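PDB 3KLJ: NADH-rubredoxin oxidoreductase from Clostridium acetobutylicum, which catalyses the NADH-dependent reduction of rubredoxin through a bound FAD, supplying electrons by way of rubredoxin to dioxygen-scavenging enzymes of an obligate anaerobe. Local coordinates for residues A280-E285 with A296-I301; S243-L248 with G271-L276. All coordinates share one frame; numbering follows the deposited sequence.

Interaction 1 of 2, residues A280-E285 with A296-I301; sequences ANKQGE and ASYSEI
With CG set anti to the backbone N (chi1 174°), the Tyr298 ring swings in from its loop toward the helix, and Gln283, its own CG anti to the carbonyl carbon and its chain extended beyond, reaches out to meet it. The methylene carbon Gln283 CG sits 3.7 Å from the centroid of the Tyr298 ring, 7° off the ring normal, which makes a well-centred CH-pi contact. Farther out, Gln283 NE2 comes to 3.4 Å from Tyr298 CE1, with the amide plane steeply inclined to the ring at 74°. The other amide atom, Gln283 OE1, accepts the backbone N-H of Gly264, a bond that limits the rotation of the carboxamide. Lys282 bends round the ring edge: its CD lies 4.0 Å from Tyr298 CD2, while its CB touches Ile301 CD1 at 3.8 Å. Curling back, Lys282 NZ forms a salt bridge with Glu285 OE1 (2.7 Å), approaching from above the carboxylate plane. Phe269, on strand 267-269, makes an edge-to-face contact with Tyr298. The whole is helix-to-loop packing in the FAD-binding domain of a glutathione reductase-type fold, pinning the chain that follows helix 277-291 back against that helix.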
loop_
_atom_site.group_PDB
_atom_site.type_symbol
_atom_site.label_atom_id
_atom_site.label_comp_id
_atom_site.label_asym_id
_atom_site.label_seq_id
_atom_site.Cartn_x
_atom_site.Cartn_y
_atom_site.Cartn_z
ATOM N N ALA A 280 5.411 1.378 7.127
ATOM C CA ALA A 280 6.507 0.438 6.890
ATOM C C ALA A 280 7.811 0.952 7.493
ATOM O O ALA A 280 8.507 0.228 8.210
ATOM C CB ALA A 280 6.673 0.173 5.394
ATOM N N ASN A 281 8.137 2.198 7.178
ATOM C CA ASN A 281 9.335 2.843 7.704
ATOM C C ASN A 281 9.341 2.865 9.232
ATOM O O ASN A 281 10.333 2.488 9.863
ATOM C CB ASN A 281 9.446 4.270 7.164
ATOM C CG ASN A 281 9.699 4.310 5.671
ATOM O OD1 ASN A 281 9.229 5.213 4.973
ATOM N ND2 ASN A 281 10.440 3.325 5.172
ATOM N N LYS A 282 8.229 3.297 9.828
ATOM C CA LYS A 282 8.172 3.492 11.272
ATOM C C LYS A 282 8.051 2.170 12.038
ATOM O O LYS A 282 8.674 1.998 13.091
ATOM C CB LYS A 282 7.021 4.434 11.627
ATOM C CG LYS A 282 7.431 5.665 12.434
ATOM C CD LYS A 282 7.174 5.464 13.942
ATOM C CE LYS A 282 8.457 5.472 14.774
ATOM N NZ LYS A 282 9.401 4.381 14.391
ATOM N N GLN A 283 7.261 1.232 11.518
ATOM C CA GLN A 283 7.211 -0.096 12.145
ATOM C C GLN A 283 8.532 -0.851 11.979
ATOM O O GLN A 283 8.983 -1.509 12.909
ATOM C CB GLN A 283 6.032 -0.936 11.657
ATOM C CG GLN A 283 4.666 -0.418 12.141
ATOM C CD GLN A 283 3.510 -1.260 11.633
ATOM O OE1 GLN A 283 3.664 -2.045 10.691
ATOM N NE2 GLN A 283 2.328 -1.075 12.237
ATOM N N GLY A 284 9.142 -0.764 10.800
ATOM C CA GLY A 284 10.467 -1.363 10.586
ATOM C C GLY A 284 11.490 -0.858 11.595
ATOM O O GLY A 284 12.223 -1.642 12.201
ATOM N N GLU A 285 11.527 0.460 11.778
ATOM C CA GLU A 285 12.373 1.090 12.785
ATOM C C GLU A 285 12.139 0.535 14.214
ATOM O O GLU A 285 13.089 0.147 14.896
ATOM C CB GLU A 285 12.178 2.604 12.753
ATOM C CG GLU A 285 12.956 3.337 13.838
ATOM C CD GLU A 285 12.682 4.826 13.886
ATOM O OE1 GLU A 285 11.675 5.307 13.315
ATOM O OE2 GLU A 285 13.493 5.526 14.517
ATOM N N ALA A 296 11.274 0.424 22.399
ATOM C CA ALA A 296 10.494 1.464 21.731
ATOM C C ALA A 296 9.086 0.985 21.401
ATOM O O ALA A 296 8.867 -0.194 21.118
ATOM C CB ALA A 296 11.200 1.920 20.452
ATOM N N SER A 297 8.136 1.910 21.449
ATOM C CA SER A 297 6.752 1.626 21.100
ATOM C C SER A 297 6.299 2.391 19.863
ATOM O O SER A 297 6.452 3.611 19.777
ATOM C CB SER A 297 5.823 1.982 22.251
ATOM O OG SER A 297 5.815 0.960 23.217
ATOM N N TYR A 298 5.708 1.657 18.932
ATOM C CA TYR A 298 5.029 2.238 17.796
ATOM C C TYR A 298 3.668 2.748 18.234
ATOM O O TYR A 298 2.924 2.046 18.926
ATOM C CB TYR A 298 4.856 1.184 16.699
ATOM C CG TYR A 298 4.024 1.652 15.522
ATOM C CD1 TYR A 298 2.711 1.208 15.351
ATOM C CD2 TYR A 298 4.544 2.548 14.594
ATOM C CE1 TYR A 298 1.944 1.636 14.276
ATOM C CE2 TYR A 298 3.782 2.989 13.516
ATOM C CZ TYR A 298 2.488 2.521 13.366
ATOM O OH TYR A 298 1.733 2.947 12.308
ATOM N N SER A 299 3.331 3.966 17.829
ATOM C CA SER A 299 1.948 4.410 17.965
ATOM C C SER A 299 1.375 4.705 16.587
ATOM O O SER A 299 2.084 5.174 15.700
ATOM C CB SER A 299 1.811 5.606 18.910
ATOM O OG SER A 299 2.336 6.775 18.313
ATOM N N GLU A 300 0.092 4.403 16.418
ATOM C CA GLU A 300 -0.606 4.606 15.159
ATOM C C GLU A 300 -0.454 6.055 14.698
ATOM O O GLU A 300 -0.745 6.978 15.446
ATOM C CB GLU A 300 -2.078 4.250 15.335
ATOM C CG GLU A 300 -2.854 4.172 14.041
ATOM C CD GLU A 300 -4.336 3.960 14.264
ATOM O OE1 GLU A 300 -4.741 3.643 15.406
ATOM O OE2 GLU A 300 -5.098 4.113 13.287
ATOM N N ILE A 301 0.010 6.242 13.466
ATOM C CA ILE A 301 0.345 7.572 12.967
ATOM C C ILE A 301 -0.786 8.191 12.148
ATOM O O ILE A 301 -0.997 9.408 12.169
ATOM C CB ILE A 301 1.578 7.518 11.999
ATOM C CG1 ILE A 301 2.704 6.627 12.537
ATOM C CG2 ILE A 301 2.079 8.942 11.647
ATOM C CD1 ILE A 301 3.640 6.109 11.439
#

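Interaction 2 of 2, residues S243-L248 with G271-L276; sequences SKRGIL and GKNPGL. With FAD (flavin-adenine dinucleotide), chain B.
Arg245 lies across Asn273 at about a right angle, its CD and NE running past the oxygen end of the amide. The bond that joins them runs from Arg245 NE to Asn273 OD1, 2.9 Å long with an angle of 147° at the hydrogen. It meets the oxygen in the carbonyl plane, on a lone pair, whereas the oxygen itself is tilted 19° out of the guanidinium plane. The arginine gets there by a stretched chain, CG anti to the backbone N (chi1 167°) and extended onward to NE, so that the carbons also brush the acceptor: Arg245 CD is 3.6 Å from Asn273 OD1. A water also spans the two, accepting a hydrogen bond from Arg245 NH2 (3.0 Å) in the guanidinium plane and lying 2.9 Å from Asn273 O, to which it probably donates. Arg245 NH2 also donates to Val229 O, which ties the guanidinium to the end of strand 229-231. On the asparagine, ND2 is taken up by the backbone oxygens of Asp265 and Ala267; with OD1 held by the arginine, both ends of the amide are engaged and its flip is settled.

Beyond Pro274 the same loop reaches the cofactor. Gly275 O lies 3.2 Å from the ribityl oxygen O3' of FAD, and Leu276, at the N-cap position of helix 277-291, puts its CD2 3.3 Å from the flavin oxygen O2. Asn273 thus serves as a second-shell residue, fastened to the backbone of Asp265, whose carboxylate binds FAD. The arrangement belongs to the FAD site of the glutathione reductase-type fold, where the loop entering a helix beside the flavin is anchored at the protein surface.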
loop_
_atom_site.group_PDB
_atom_site.type_symbol
_atom_site.label_atom_id
_atom_site.label_comp_id
_atom_site.label_asym_id
_atom_site.label_seq_id
_atom_site.Cartn_x
_atom_site.Cartn_y
_atom_site.Cartn_z
ATOM N N SER A 243 -1.996 -14.689 13.254
ATOM C CA SER A 243 -2.322 -13.841 12.119
ATOM C C SER A 243 -3.823 -13.762 11.921
ATOM O O SER A 243 -4.563 -14.680 12.285
ATOM C CB SER A 243 -1.641 -14.351 10.833
ATOM O OG SER A 243 -2.141 -15.626 10.453
ATOM N N LYS A 244 -4.272 -12.658 11.341
ATOM C CA LYS A 244 -5.634 -12.575 10.826
ATOM C C LYS A 244 -5.541 -12.221 9.346
ATOM O O LYS A 244 -5.411 -13.114 8.514
ATOM C CB LYS A 244 -6.479 -11.569 11.623
ATOM C CG LYS A 244 -6.590 -11.879 13.120
ATOM C CD LYS A 244 -7.493 -13.071 13.410
ATOM C CE LYS A 244 -7.413 -13.471 14.878
ATOM N NZ LYS A 244 -8.322 -14.621 15.222
ATOM N N ARG A 245 -5.615 -10.931 9.018
ATOM C CA ARG A 245 -5.242 -10.465 7.691
ATOM C C ARG A 245 -3.711 -10.447 7.613
ATOM O O ARG A 245 -3.127 -10.995 6.683
ATOM C CB ARG A 245 -5.810 -9.064 7.405
ATOM C CG ARG A 245 -5.190 -8.381 6.165
ATOM C CD ARG A 245 -5.964 -7.119 5.762
ATOM N NE ARG A 245 -5.292 -6.422 4.669
ATOM C CZ ARG A 245 -5.616 -6.541 3.381
ATOM N NH1 ARG A 245 -6.617 -7.335 2.999
ATOM N NH2 ARG A 245 -4.931 -5.865 2.473
ATOM N N GLY A 246 -3.081 -9.810 8.601
ATOM C CA GLY A 246 -1.633 -9.745 8.671
ATOM C C GLY A 246 -1.113 -10.476 9.887
ATOM O O GLY A 246 -1.904 -11.056 10.643
ATOM N N ILE A 247 0.209 -10.457 10.076
ATOM C CA ILE A 247 0.829 -11.026 11.275
ATOM C C ILE A 247 0.533 -10.078 12.440
ATOM O O ILE A 247 0.808 -8.882 12.359
ATOM C CB ILE A 247 2.372 -11.241 11.113
ATOM C CG1 ILE A 247 2.668 -12.259 10.003
ATOM C CG2 ILE A 247 3.014 -11.695 12.439
ATOM C CD1 ILE A 247 4.134 -12.350 9.605
ATOM N N LEU A 248 -0.030 -10.625 13.516
ATOM C CA LEU A 248 -0.447 -9.822 14.661
ATOM C C LEU A 248 0.772 -9.358 15.458
ATOM O O LEU A 248 1.629 -10.180 15.810
ATOM C CB LEU A 248 -1.418 -10.626 15.542
ATOM C CG LEU A 248 -2.946 -10.586 15.299
ATOM C CD1 LEU A 248 -3.408 -10.248 13.852
ATOM C CD2 LEU A 248 -3.641 -11.844 15.805
ATOM N N GLY A 271 -5.595 -4.531 14.730
ATOM C CA GLY A 271 -6.565 -4.812 13.674
ATOM C C GLY A 271 -6.376 -3.944 12.434
ATOM O O GLY A 271 -7.176 -4.008 11.495
ATOM N N LYS A 272 -5.331 -3.128 12.433
ATOM C CA LYS A 272 -5.060 -2.236 11.300
ATOM C C LYS A 272 -3.907 -2.731 10.446
ATOM O O LYS A 272 -2.848 -3.083 10.953
ATOM C CB LYS A 272 -4.845 -0.787 11.762
ATOM C CG LYS A 272 -6.118 -0.163 12.384
ATOM C CD LYS A 272 -6.285 1.309 12.034
ATOM C CE LYS A 272 -7.600 1.854 12.587
ATOM N NZ LYS A 272 -7.687 3.347 12.475
ATOM N N ASN A 273 -4.132 -2.778 9.141
ATOM C CA ASN A 273 -3.099 -3.186 8.195
ATOM C C ASN A 273 -3.189 -2.287 6.959
ATOM O O ASN A 273 -3.581 -2.748 5.897
ATOM C CB ASN A 273 -3.286 -4.672 7.830
ATOM C CG ASN A 273 -2.296 -5.157 6.762
ATOM O OD1 ASN A 273 -2.703 -5.640 5.703
ATOM N ND2 ASN A 273 -1.003 -5.020 7.036
ATOM N N PRO A 274 -2.823 -0.999 7.105
ATOM C CA PRO A 274 -3.202 -0.013 6.099
ATOM C C PRO A 274 -2.401 -0.093 4.794
ATOM O O PRO A 274 -2.897 0.350 3.768
ATOM C CB PRO A 274 -2.999 1.336 6.829
ATOM C CG PRO A 274 -3.002 0.971 8.324
ATOM C CD PRO A 274 -2.246 -0.343 8.292
ATOM N N GLY A 275 -1.204 -0.677 4.836
ATOM C CA GLY A 275 -0.413 -0.923 3.630
ATOM C C GLY A 275 0.200 0.347 3.066
ATOM O O GLY A 275 0.185 0.552 1.861
ATOM N N LEU A 276 0.727 1.195 3.952
ATOM C CA LEU A 276 1.266 2.492 3.576
ATOM C C LEU A 276 2.748 2.549 3.921
ATOM O O LEU A 276 3.179 1.916 4.885
ATOM C CB LEU A 276 0.504 3.618 4.290
ATOM C CG LEU A 276 -0.988 3.746 3.962
ATOM C CD1 LEU A 276 -1.707 4.736 4.897
ATOM C CD2 LEU A 276 -1.162 4.156 2.513
HETATM P PA FAD B . 7.413 -4.592 0.523
HETATM O O1A FAD B . 6.430 -5.437 -0.242
HETATM O O2A FAD B . 7.665 -3.253 -0.127
HETATM O O5B FAD B . 8.786 -5.389 0.689
HETATM C C5B FAD B . 8.798 -6.733 1.134
HETATM C C4B FAD B . 9.930 -7.487 0.436
HETATM O O4B FAD B . 10.028 -8.806 0.971
HETATM C C3B FAD B . 9.655 -7.638 -1.057
HETATM O O3B FAD B . 10.793 -7.204 -1.785
HETATM C C2B FAD B . 9.398 -9.119 -1.265
HETATM O O2B FAD B . 9.918 -9.592 -2.487
HETATM C C1B FAD B . 10.133 -9.744 -0.088
HETATM N N9A FAD B . 9.601 -11.059 0.312
HETATM C C8A FAD B . 8.298 -11.478 0.284
HETATM N N7A FAD B . 8.246 -12.752 0.739
HETATM C C5A FAD B . 9.492 -13.153 1.064
HETATM C C6A FAD B . 9.993 -14.355 1.564
HETATM N N6A FAD B . 9.237 -15.454 1.549
HETATM N N1A FAD B . 11.354 -14.467 1.793
HETATM C C2A FAD B . 12.204 -13.408 1.532
HETATM N N3A FAD B . 11.700 -12.225 1.026
HETATM C C4A FAD B . 10.359 -12.097 0.799
HETATM N N1 FAD B . 2.102 3.443 -0.101
HETATM C C2 FAD B . 1.817 4.727 0.311
HETATM O O2 FAD B . 1.813 4.988 1.502
HETATM N N3 FAD B . 1.564 5.727 -0.606
HETATM C C4 FAD B . 1.580 5.442 -1.951
HETATM O O4 FAD B . 1.335 6.355 -2.744
HETATM C C4X FAD B . 1.853 4.137 -2.387
HETATM N N5 FAD B . 1.884 3.825 -3.738
HETATM C C5X FAD B . 2.160 2.538 -4.158
HETATM C C6 FAD B . 2.183 2.230 -5.525
HETATM C C7 FAD B . 2.477 0.920 -5.936
HETATM C C7M FAD B . 2.502 0.583 -7.398
HETATM C C8 FAD B . 2.733 -0.072 -4.989
HETATM C C8M FAD B . 3.044 -1.489 -5.402
HETATM C C9 FAD B . 2.702 0.241 -3.635
HETATM C C9A FAD B . 2.421 1.545 -3.214
HETATM N N10 FAD B . 2.400 1.853 -1.855
HETATM C C10 FAD B . 2.119 3.142 -1.445
HETATM C "C1'" FAD B . 2.655 0.788 -0.840
HETATM C "C2'" FAD B . 4.078 0.796 -0.326
HETATM O "O2'" FAD B . 4.941 0.471 -1.396
HETATM C "C3'" FAD B . 4.165 -0.250 0.767
HETATM O "O3'" FAD B . 3.377 0.153 1.872
HETATM C "C4'" FAD B . 5.583 -0.492 1.255
HETATM O "O4'" FAD B . 6.426 -0.862 0.171
HETATM C "C5'" FAD B . 5.556 -1.638 2.258
HETATM O "O5'" FAD B . 6.890 -1.972 2.547
HETATM P P FAD B . 7.230 -3.405 3.144
HETATM O O1P FAD B . 8.725 -3.475 3.414
HETATM O O2P FAD B . 6.368 -3.719 4.341
HETATM O O3P FAD B . 6.794 -4.461 2.003
HETATM O O HOH W 1 -2.880 -3.828 3.245
#

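In the fold
Both segments of interaction 2 precede those of interaction 1 in the chain, along the second part of the FAD-binding domain, and their centres are 13 Å apart. Helix 277-291 connects them: the loop of residues 271-276 leads into it, and residues 280-285 form part of it. They also meet directly through a salt bridge between Lys272 NZ and Glu300 OE2, 2.8 Å apart, which ties the loop before the helix to the loop after it. Strand 267-269, paired in parallel with strand 247-249, is touched from both contacts: Gln283 packs on it and Asn273 ND2 bonds to Ala267 O. Together the contacts attach the loops on both sides of this helix to their surroundings, one at the flavin and the other leading on toward strand 306-309 of the C-terminal domain.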